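Local coordinates for protein cryptochrome DASH, chloroplastic/mitochondrial (Arabidopsis thaliana, PDB 2J4D) that repairs cyclobutane pyrimidine dimers in single-stranded DNA, binds FAD and a folate antenna, and may serve as a blue-light photoreceptor, at residues 176-181 against 328-333; 271-276 against 319-324. All coordinates share one frame; numbering follows the deposited sequence.

Helix 317-339 supplies one side of both contacts, and their centres lie about 18 Å apart. Contact 1 joins its middle, residues 328-333, to the loop that follows strand 168-172 of the alpha/beta part, whereas contact 2 sets an earlier turn, residues 319-324, against the short helix at 272-275. Both contacts reach FAD, contact 1 at its adenine and contact 2 at a phosphate: Phe332 CD2 comes within 3.7 Å of FAD N1A, and Tyr272 OH is hydrogen-bonded to FAD O2A. The contacts also touch directly, Met177 CE packing 3.8 Å from Leu323 O. The side chain of Arg333 is about 8 Å from the bound folate (MHF), between nearest atoms.

Contact 1: 176-181 against 328-333; sequences TMYHKD and WRDYFR. With FAD (flavin-adenine dinucleotide), chain C.
Asp330 meets the backbone of Met177 and Tyr178 with both carboxylate oxygens. Met177 N gives its hydrogen to Asp330 OD1 at 2.7 Å (168°), and Tyr178 N does the same to Asp330 OD2 at 2.7 Å (167°). Both bonds use syn lone pairs, so two successive amides share one carboxylate, each through a nearly straight bond, a task for which a short aspartate is well suited. With CG anti to the carbonyl carbon (chi1 -88°), the carboxylate points at the loop backbone.

Within the loop, Thr176 OG1 bonds to Tyr178 O at 2.6 Å, approaching from above the carbonyl plane, and it has a second partner in Trp173 NE1. This bond to Tyr178 O probably steadies the loop around the two amides.

Apolar contact is slight: Thr176 CG2 rests on Arg333 CG at 3.5 Å. The charged ends turn elsewhere, Arg333 to a salt bridge with Glu144 and Arg329 NH1 to Ser175 O. On the FAD side of the helix, Arg329 CD lies 3.3 Å from FAD O2B.

Two amide donors on a buried carboxylate would probably stabilise its negative charge, and they tie the loop of the alpha/beta part to a helix that lines the FAD pocket.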
loop_
_atom_site.group_PDB
_atom_site.type_symbol
_atom_site.label_atom_id
_atom_site.label_comp_id
_atom_site.label_asym_id
_atom_site.label_seq_id
_atom_site.Cartn_x
_atom_site.Cartn_y
_atom_site.Cartn_z
ATOM N N THR A 176 5.353 -4.591 -9.320
ATOM C CA THR A 176 5.319 -3.451 -10.257
ATOM C C THR A 176 4.555 -3.660 -11.563
ATOM O O THR A 176 4.373 -4.790 -12.003
ATOM C CB THR A 176 6.742 -2.999 -10.604
ATOM O OG1 THR A 176 7.457 -4.095 -11.187
ATOM C CG2 THR A 176 7.469 -2.517 -9.351
ATOM N N MET A 177 4.115 -2.564 -12.188
ATOM C CA MET A 177 3.366 -2.666 -13.438
ATOM C C MET A 177 4.338 -3.003 -14.552
ATOM O O MET A 177 4.049 -3.842 -15.398
ATOM C CB MET A 177 2.625 -1.370 -13.761
ATOM C CG MET A 177 1.601 -1.538 -14.881
ATOM S SD MET A 177 0.380 -0.220 -14.875
ATOM C CE MET A 177 1.406 1.199 -15.313
ATOM N N TYR A 178 5.479 -2.324 -14.554
ATOM C CA TYR A 178 6.535 -2.615 -15.506
ATOM C C TYR A 178 7.497 -3.519 -14.735
ATOM O O TYR A 178 7.907 -3.189 -13.625
ATOM C CB TYR A 178 7.261 -1.340 -15.946
ATOM C CG TYR A 178 6.472 -0.527 -16.937
ATOM C CD1 TYR A 178 5.658 0.521 -16.517
ATOM C CD2 TYR A 178 6.513 -0.828 -18.299
ATOM C CE1 TYR A 178 4.899 1.251 -17.431
ATOM C CE2 TYR A 178 5.755 -0.103 -19.225
ATOM C CZ TYR A 178 4.952 0.933 -18.780
ATOM O OH TYR A 178 4.204 1.651 -19.682
ATOM N N HIS A 179 7.855 -4.651 -15.324
ATOM C CA HIS A 179 8.752 -5.605 -14.676
ATOM C C HIS A 179 10.196 -5.112 -14.630
ATOM O O HIS A 179 10.696 -4.541 -15.596
ATOM C CB HIS A 179 8.678 -6.952 -15.410
ATOM C CG HIS A 179 9.210 -8.105 -14.619
ATOM N ND1 HIS A 179 10.548 -8.261 -14.333
ATOM C CD2 HIS A 179 8.580 -9.165 -14.058
ATOM C CE1 HIS A 179 10.723 -9.367 -13.630
ATOM N NE2 HIS A 179 9.543 -9.935 -13.451
ATOM N N LYS A 180 10.873 -5.348 -13.509
ATOM C CA LYS A 180 12.256 -4.908 -13.355
ATOM C C LYS A 180 13.173 -5.419 -14.477
ATOM O O LYS A 180 14.029 -4.681 -14.970
ATOM C CB LYS A 180 12.801 -5.364 -11.995
ATOM C CG LYS A 180 14.167 -4.777 -11.635
ATOM C CD LYS A 180 14.534 -5.094 -10.182
ATOM C CE LYS A 180 15.413 -6.323 -10.063
ATOM N NZ LYS A 180 16.807 -6.049 -10.520
ATOM N N ASP A 181 12.987 -6.673 -14.882
ATOM C CA ASP A 181 13.814 -7.275 -15.924
ATOM C C ASP A 181 13.584 -6.700 -17.321
ATOM O O ASP A 181 14.428 -6.879 -18.208
ATOM C CB ASP A 181 13.584 -8.787 -15.984
ATOM C CG ASP A 181 14.017 -9.493 -14.722
ATOM O OD1 ASP A 181 14.816 -8.914 -13.968
ATOM O OD2 ASP A 181 13.566 -10.633 -14.494
ATOM N N TRP A 328 4.042 6.056 -11.105
ATOM C CA TRP A 328 4.688 6.756 -9.999
ATOM C C TRP A 328 4.985 5.718 -8.917
ATOM O O TRP A 328 6.028 5.772 -8.262
ATOM C CB TRP A 328 3.777 7.849 -9.419
ATOM C CG TRP A 328 4.073 9.231 -9.946
ATOM C CD1 TRP A 328 3.327 9.953 -10.843
ATOM C CD2 TRP A 328 5.203 10.048 -9.616
ATOM N NE1 TRP A 328 3.927 11.175 -11.086
ATOM C CE2 TRP A 328 5.077 11.257 -10.345
ATOM C CE3 TRP A 328 6.311 9.878 -8.777
ATOM C CZ2 TRP A 328 6.018 12.290 -10.252
ATOM C CZ3 TRP A 328 7.248 10.906 -8.688
ATOM C CH2 TRP A 328 7.091 12.097 -9.423
ATOM N N ARG A 329 4.059 4.781 -8.722
ATOM C CA ARG A 329 4.265 3.723 -7.728
ATOM C C ARG A 329 5.473 2.870 -8.150
ATOM O O ARG A 329 6.339 2.546 -7.332
ATOM C CB ARG A 329 3.008 2.857 -7.616
ATOM C CG ARG A 329 3.171 1.622 -6.747
ATOM C CD ARG A 329 1.825 0.945 -6.487
ATOM N NE ARG A 329 2.002 -0.301 -5.756
ATOM C CZ ARG A 329 2.372 -1.448 -6.317
ATOM N NH1 ARG A 329 2.592 -1.516 -7.626
ATOM N NH2 ARG A 329 2.555 -2.522 -5.563
ATOM N N ASP A 330 5.523 2.504 -9.430
ATOM C CA ASP A 330 6.645 1.726 -9.960
ATOM C C ASP A 330 7.952 2.478 -9.718
ATOM O O ASP A 330 8.950 1.911 -9.257
ATOM C CB ASP A 330 6.497 1.529 -11.474
ATOM C CG ASP A 330 5.678 0.312 -11.843
ATOM O OD1 ASP A 330 4.933 -0.230 -10.991
ATOM O OD2 ASP A 330 5.777 -0.100 -13.019
ATOM N N TYR A 331 7.940 3.764 -10.053
ATOM C CA TYR A 331 9.124 4.600 -9.912
ATOM C C TYR A 331 9.682 4.604 -8.499
ATOM O O TYR A 331 10.880 4.418 -8.309
ATOM C CB TYR A 331 8.817 6.036 -10.348
ATOM C CG TYR A 331 10.020 6.951 -10.341
ATOM C CD1 TYR A 331 11.130 6.680 -11.144
ATOM C CD2 TYR A 331 10.053 8.086 -9.528
ATOM C CE1 TYR A 331 12.245 7.510 -11.137
ATOM C CE2 TYR A 331 11.164 8.927 -9.511
ATOM C CZ TYR A 331 12.256 8.634 -10.317
ATOM O OH TYR A 331 13.356 9.459 -10.306
ATOM N N PHE A 332 8.833 4.827 -7.500
ATOM C CA PHE A 332 9.350 4.839 -6.136
ATOM C C PHE A 332 9.838 3.464 -5.694
ATOM O O PHE A 332 10.767 3.356 -4.894
ATOM C CB PHE A 332 8.305 5.388 -5.159
ATOM C CG PHE A 332 8.213 6.896 -5.171
ATOM C CD1 PHE A 332 9.339 7.673 -4.906
ATOM C CD2 PHE A 332 7.012 7.533 -5.451
ATOM C CE1 PHE A 332 9.269 9.064 -4.922
ATOM C CE2 PHE A 332 6.927 8.927 -5.470
ATOM C CZ PHE A 332 8.056 9.695 -5.204
ATOM N N ARG A 333 9.217 2.414 -6.219
ATOM C CA ARG A 333 9.634 1.059 -5.870
ATOM C C ARG A 333 11.054 0.826 -6.412
ATOM O O ARG A 333 11.926 0.325 -5.695
ATOM C CB ARG A 333 8.640 0.042 -6.460
ATOM C CG ARG A 333 9.121 -1.400 -6.465
ATOM C CD ARG A 333 9.235 -1.987 -5.078
ATOM N NE ARG A 333 7.934 -2.119 -4.430
ATOM C CZ ARG A 333 7.731 -2.780 -3.294
ATOM N NH1 ARG A 333 8.747 -3.377 -2.678
ATOM N NH2 ARG A 333 6.516 -2.835 -2.767
HETATM P PA FAD C . -5.084 7.466 -7.125
HETATM O O1A FAD C . -6.344 6.766 -7.447
HETATM O O2A FAD C . -4.929 8.901 -7.463
HETATM O O5B FAD C . -3.841 6.693 -7.792
HETATM C C5B FAD C . -3.965 5.312 -8.199
HETATM C C4B FAD C . -2.761 4.541 -7.648
HETATM O O4B FAD C . -1.570 5.139 -8.158
HETATM C C3B FAD C . -2.613 4.571 -6.131
HETATM O O3B FAD C . -3.461 3.641 -5.479
HETATM C C2B FAD C . -1.147 4.306 -5.980
HETATM O O2B FAD C . -0.787 2.943 -5.934
HETATM C C1B FAD C . -0.532 5.067 -7.167
HETATM N N9A FAD C . -0.072 6.440 -6.869
HETATM C C8A FAD C . -0.751 7.624 -7.081
HETATM N N7A FAD C . -0.049 8.687 -6.709
HETATM C C5A FAD C . 1.141 8.176 -6.240
HETATM C C6A FAD C . 2.292 8.797 -5.700
HETATM N N6A FAD C . 2.444 10.107 -5.562
HETATM N N1A FAD C . 3.332 7.971 -5.306
HETATM C C2A FAD C . 3.218 6.608 -5.431
HETATM N N3A FAD C . 2.146 5.952 -5.937
HETATM C C4A FAD C . 1.132 6.777 -6.315
HETATM N N1 FAD C . 1.051 5.899 -1.480
HETATM C C2 FAD C . 1.115 4.593 -1.044
HETATM O O2 FAD C . 0.700 3.679 -1.733
HETATM N N3 FAD C . 1.671 4.339 0.220
HETATM C C4 FAD C . 2.163 5.329 1.068
HETATM O O4 FAD C . 2.641 5.039 2.180
HETATM C C4X FAD C . 2.092 6.669 0.614
HETATM N N5 FAD C . 2.561 7.731 1.402
HETATM C C5X FAD C . 2.593 9.034 0.901
HETATM C C6 FAD C . 3.174 10.071 1.643
HETATM C C7 FAD C . 3.223 11.402 1.168
HETATM C C7M FAD C . 3.866 12.472 2.016
HETATM C C8 FAD C . 2.651 11.688 -0.125
HETATM C C8M FAD C . 2.655 13.088 -0.718
HETATM C C9 FAD C . 2.065 10.653 -0.880
HETATM C C9A FAD C . 2.022 9.314 -0.392
HETATM N N10 FAD C . 1.433 8.247 -1.134
HETATM C C10 FAD C . 1.526 6.916 -0.671
HETATM C "C1'" FAD C . 1.070 8.446 -2.574
HETATM C "C2'" FAD C . -0.384 8.865 -2.873
HETATM O "O2'" FAD C . -0.734 9.983 -2.075
HETATM C "C3'" FAD C . -1.330 7.703 -2.577
HETATM O "O3'" FAD C . -0.947 6.533 -3.325
HETATM C "C4'" FAD C . -2.803 7.968 -2.936
HETATM O "O4'" FAD C . -3.312 9.063 -2.171
HETATM C "C5'" FAD C . -3.616 6.712 -2.647
HETATM O "O5'" FAD C . -4.986 6.927 -2.996
HETATM P P FAD C . -5.656 6.524 -4.365
HETATM O O1P FAD C . -5.499 5.063 -4.458
HETATM O O2P FAD C . -7.066 7.002 -4.369
HETATM O O3P FAD C . -4.943 7.346 -5.522
#

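Contact 2: 271-276 against 319-324; sequences VYKETR and TYWVLF. With FAD (flavin-adenine dinucleotide), chain C.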
loop_
_atom_site.group_PDB
_atom_site.type_symbol
_atom_site.label_atom_id
_atom_site.label_comp_id
_atom_site.label_asym_id
_atom_site.label_seq_id
_atom_site.Cartn_x
_atom_site.Cartn_y
_atom_site.Cartn_z
ATOM N N VAL A 271 -13.493 10.029 -15.666
ATOM C CA VAL A 271 -13.379 11.404 -15.157
ATOM C C VAL A 271 -12.352 11.491 -14.036
ATOM O O VAL A 271 -12.187 12.540 -13.399
ATOM C CB VAL A 271 -14.727 11.957 -14.622
ATOM C CG1 VAL A 271 -15.765 11.920 -15.721
ATOM C CG2 VAL A 271 -15.188 11.163 -13.404
ATOM N N TYR A 272 -11.653 10.383 -13.820
ATOM C CA TYR A 272 -10.631 10.281 -12.786
ATOM C C TYR A 272 -9.664 11.471 -12.732
ATOM O O TYR A 272 -9.464 12.061 -11.674
ATOM C CB TYR A 272 -9.833 8.978 -12.972
ATOM C CG TYR A 272 -8.560 8.934 -12.162
ATOM C CD1 TYR A 272 -8.601 8.814 -10.771
ATOM C CD2 TYR A 272 -7.320 9.128 -12.771
ATOM C CE1 TYR A 272 -7.444 8.905 -10.008
ATOM C CE2 TYR A 272 -6.155 9.222 -12.019
ATOM C CZ TYR A 272 -6.226 9.118 -10.636
ATOM O OH TYR A 272 -5.091 9.295 -9.877
ATOM N N LYS A 273 -9.067 11.827 -13.866
ATOM C CA LYS A 273 -8.108 12.923 -13.879
ATOM C C LYS A 273 -8.670 14.267 -13.407
ATOM O O LYS A 273 -7.971 15.040 -12.754
ATOM C CB LYS A 273 -7.495 13.086 -15.276
ATOM C CG LYS A 273 -6.361 14.110 -15.308
ATOM C CD LYS A 273 -5.649 14.158 -16.651
ATOM C CE LYS A 273 -4.464 15.119 -16.597
ATOM N NZ LYS A 273 -3.723 15.184 -17.886
ATOM N N GLU A 274 -9.930 14.538 -13.727
ATOM C CA GLU A 274 -10.558 15.800 -13.338
ATOM C C GLU A 274 -10.873 15.860 -11.840
ATOM O O GLU A 274 -10.998 16.943 -11.272
ATOM C CB GLU A 274 -11.864 15.998 -14.113
ATOM C CG GLU A 274 -11.810 15.576 -15.578
ATOM C CD GLU A 274 -13.191 15.538 -16.231
ATOM O OE1 GLU A 274 -13.319 14.955 -17.330
ATOM O OE2 GLU A 274 -14.149 16.094 -15.650
ATOM N N THR A 275 -10.988 14.702 -11.197
ATOM C CA THR A 275 -11.349 14.665 -9.780
ATOM C C THR A 275 -10.280 14.234 -8.782
ATOM O O THR A 275 -10.452 14.430 -7.579
ATOM C CB THR A 275 -12.533 13.725 -9.568
ATOM O OG1 THR A 275 -12.115 12.384 -9.846
ATOM C CG2 THR A 275 -13.679 14.081 -10.514
ATOM N N ARG A 276 -9.183 13.659 -9.272
ATOM C CA ARG A 276 -8.132 13.136 -8.396
ATOM C C ARG A 276 -7.532 14.055 -7.335
ATOM O O ARG A 276 -6.838 13.581 -6.440
ATOM C CB ARG A 276 -7.004 12.521 -9.234
ATOM C CG ARG A 276 -6.268 13.494 -10.139
ATOM C CD ARG A 276 -5.069 12.797 -10.780
ATOM N NE ARG A 276 -4.092 12.397 -9.769
ATOM C CZ ARG A 276 -3.285 13.246 -9.140
ATOM N NH1 ARG A 276 -3.331 14.542 -9.429
ATOM N NH2 ARG A 276 -2.449 12.807 -8.208
ATOM N N THR A 319 -8.589 7.797 -18.382
ATOM C CA THR A 319 -8.316 6.367 -18.376
ATOM C C THR A 319 -6.811 6.155 -18.393
ATOM O O THR A 319 -6.308 5.224 -17.772
ATOM C CB THR A 319 -8.981 5.625 -19.571
ATOM O OG1 THR A 319 -8.446 6.099 -20.816
ATOM C CG2 THR A 319 -10.485 5.849 -19.549
ATOM N N TYR A 320 -6.090 7.029 -19.086
ATOM C CA TYR A 320 -4.645 6.928 -19.138
ATOM C C TYR A 320 -4.000 7.381 -17.826
ATOM O O TYR A 320 -3.015 6.789 -17.372
ATOM C CB TYR A 320 -4.075 7.781 -20.275
ATOM C CG TYR A 320 -2.583 8.016 -20.133
ATOM C CD1 TYR A 320 -1.664 6.985 -20.362
ATOM C CD2 TYR A 320 -2.097 9.240 -19.678
ATOM C CE1 TYR A 320 -0.300 7.172 -20.134
ATOM C CE2 TYR A 320 -0.737 9.434 -19.445
ATOM C CZ TYR A 320 0.154 8.399 -19.672
ATOM O OH TYR A 320 1.495 8.594 -19.416
ATOM N N TRP A 321 -4.554 8.423 -17.216
ATOM C CA TRP A 321 -3.969 8.952 -15.999
ATOM C C TRP A 321 -3.871 7.967 -14.848
ATOM O O TRP A 321 -2.965 8.069 -14.033
ATOM C CB TRP A 321 -4.698 10.219 -15.541
ATOM C CG TRP A 321 -3.737 11.213 -14.955
ATOM C CD1 TRP A 321 -3.567 11.516 -13.636
ATOM C CD2 TRP A 321 -2.765 11.983 -15.672
ATOM N NE1 TRP A 321 -2.550 12.425 -13.485
ATOM C CE2 TRP A 321 -2.041 12.731 -14.720
ATOM C CE3 TRP A 321 -2.434 12.113 -17.030
ATOM C CZ2 TRP A 321 -1.002 13.598 -15.077
ATOM C CZ3 TRP A 321 -1.397 12.976 -17.388
ATOM C CH2 TRP A 321 -0.695 13.707 -16.412
ATOM N N VAL A 322 -4.782 7.008 -14.769
ATOM C CA VAL A 322 -4.681 6.049 -13.682
ATOM C C VAL A 322 -3.370 5.277 -13.878
ATOM O O VAL A 322 -2.712 4.907 -12.911
ATOM C CB VAL A 322 -5.885 5.079 -13.656
ATOM C CG1 VAL A 322 -5.946 4.269 -14.941
ATOM C CG2 VAL A 322 -5.768 4.147 -12.460
ATOM N N LEU A 323 -2.978 5.069 -15.132
ATOM C CA LEU A 323 -1.735 4.355 -15.419
ATOM C C LEU A 323 -0.545 5.245 -15.103
ATOM O O LEU A 323 0.479 4.780 -14.615
ATOM C CB LEU A 323 -1.697 3.917 -16.882
ATOM C CG LEU A 323 -2.854 3.005 -17.280
ATOM C CD1 LEU A 323 -2.662 2.540 -18.712
ATOM C CD2 LEU A 323 -2.922 1.807 -16.333
ATOM N N PHE A 324 -0.687 6.532 -15.393
ATOM C CA PHE A 324 0.356 7.514 -15.100
ATOM C C PHE A 324 0.671 7.434 -13.593
ATOM O O PHE A 324 1.838 7.422 -13.178
ATOM C CB PHE A 324 -0.176 8.915 -15.456
ATOM C CG PHE A 324 0.781 10.040 -15.175
ATOM C CD1 PHE A 324 1.701 10.450 -16.132
ATOM C CD2 PHE A 324 0.740 10.714 -13.957
ATOM C CE1 PHE A 324 2.569 11.518 -15.878
ATOM C CE2 PHE A 324 1.604 11.780 -13.694
ATOM C CZ PHE A 324 2.518 12.181 -14.655
HETATM P PA FAD C . -5.084 7.466 -7.125
HETATM O O1A FAD C . -6.344 6.766 -7.447
HETATM O O2A FAD C . -4.929 8.901 -7.463
HETATM O O5B FAD C . -3.841 6.693 -7.792
HETATM C C5B FAD C . -3.965 5.312 -8.199
HETATM C C4B FAD C . -2.761 4.541 -7.648
HETATM O O4B FAD C . -1.570 5.139 -8.158
HETATM C C3B FAD C . -2.613 4.571 -6.131
HETATM O O3B FAD C . -3.461 3.641 -5.479
HETATM C C2B FAD C . -1.147 4.306 -5.980
HETATM O O2B FAD C . -0.787 2.943 -5.934
HETATM C C1B FAD C . -0.532 5.067 -7.167
HETATM N N9A FAD C . -0.072 6.440 -6.869
HETATM C C8A FAD C . -0.751 7.624 -7.081
HETATM N N7A FAD C . -0.049 8.687 -6.709
HETATM C C5A FAD C . 1.141 8.176 -6.240
HETATM C C6A FAD C . 2.292 8.797 -5.700
HETATM N N6A FAD C . 2.444 10.107 -5.562
HETATM N N1A FAD C . 3.332 7.971 -5.306
HETATM C C2A FAD C . 3.218 6.608 -5.431
HETATM N N3A FAD C . 2.146 5.952 -5.937
HETATM C C4A FAD C . 1.132 6.777 -6.315
HETATM N N1 FAD C . 1.051 5.899 -1.480
HETATM C C2 FAD C . 1.115 4.593 -1.044
HETATM O O2 FAD C . 0.700 3.679 -1.733
HETATM N N3 FAD C . 1.671 4.339 0.220
HETATM C C4 FAD C . 2.163 5.329 1.068
HETATM O O4 FAD C . 2.641 5.039 2.180
HETATM C C4X FAD C . 2.092 6.669 0.614
HETATM N N5 FAD C . 2.561 7.731 1.402
HETATM C C5X FAD C . 2.593 9.034 0.901
HETATM C C6 FAD C . 3.174 10.071 1.643
HETATM C C7 FAD C . 3.223 11.402 1.168
HETATM C C7M FAD C . 3.866 12.472 2.016
HETATM C C8 FAD C . 2.651 11.688 -0.125
HETATM C C8M FAD C . 2.655 13.088 -0.718
HETATM C C9 FAD C . 2.065 10.653 -0.880
HETATM C C9A FAD C . 2.022 9.314 -0.392
HETATM N N10 FAD C . 1.433 8.247 -1.134
HETATM C C10 FAD C . 1.526 6.916 -0.671
HETATM C "C1'" FAD C . 1.070 8.446 -2.574
HETATM C "C2'" FAD C . -0.384 8.865 -2.873
HETATM O "O2'" FAD C . -0.734 9.983 -2.075
HETATM C "C3'" FAD C . -1.330 7.703 -2.577
HETATM O "O3'" FAD C . -0.947 6.533 -3.325
HETATM C "C4'" FAD C . -2.803 7.968 -2.936
HETATM O "O4'" FAD C . -3.312 9.063 -2.171
HETATM C "C5'" FAD C . -3.616 6.712 -2.647
HETATM O "O5'" FAD C . -4.986 6.927 -2.996
HETATM P P FAD C . -5.656 6.524 -4.365
HETATM O O1P FAD C . -5.499 5.063 -4.458
HETATM O O2P FAD C . -7.066 7.002 -4.369
HETATM O O3P FAD C . -4.943 7.346 -5.522
#
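Lys273 and Trp321 bring the two backbones to their closest approach, 6.1 Å between CA atoms, while Tyr272 and Thr319 stand 7.2 Å apart. Residues 272-275 form a short helix with Val271 at its N-cap, and 319-324 are part of the long helix 317-339.

Trp321 fills the space between them, its broad indole serving three partners. Lys273 stretches across one face, its chain extended beyond CG, which carries CE to 3.6 Å from the centroid of the six-membered ring (CH-pi, 10° off the normal). Lys273 NZ lies 3.6 Å from the same centroid in a cation-pi contact, 26° off the normal. Lysine suits this partly exposed place because its methylenes cover the ring and its ammonium ends over the same face. The opposite face of the indole receives Phe324 from its own helix. At the indole edge, Tyr272 CE2 lies 3.8 Å from Trp321 CD1, the two side chains crossing at about a right angle. Arg276 CD approaches Trp321 CD1 obliquely at 3.5 Å.

The tyrosine combines an apolar ring for this packing with a hydroxyl that reaches the cofactor. Its OH donates to FAD O2A in a very short bond of 2.5 Å and accepts a hydrogen from Arg276 NE (3.3 Å, 143°), lying in the guanidinium plane. Arg276 thus probably steadies Tyr272 OH, the group that holds the phosphate oxygen, and its positive charge may polarise the hydroxyl.

Tyr272 belongs to the FAD pocket at the diphosphate, and Trp321, Lys273 and Arg276 pack beside it, in the helical FAD-binding part characteristic of class-1 photolyases.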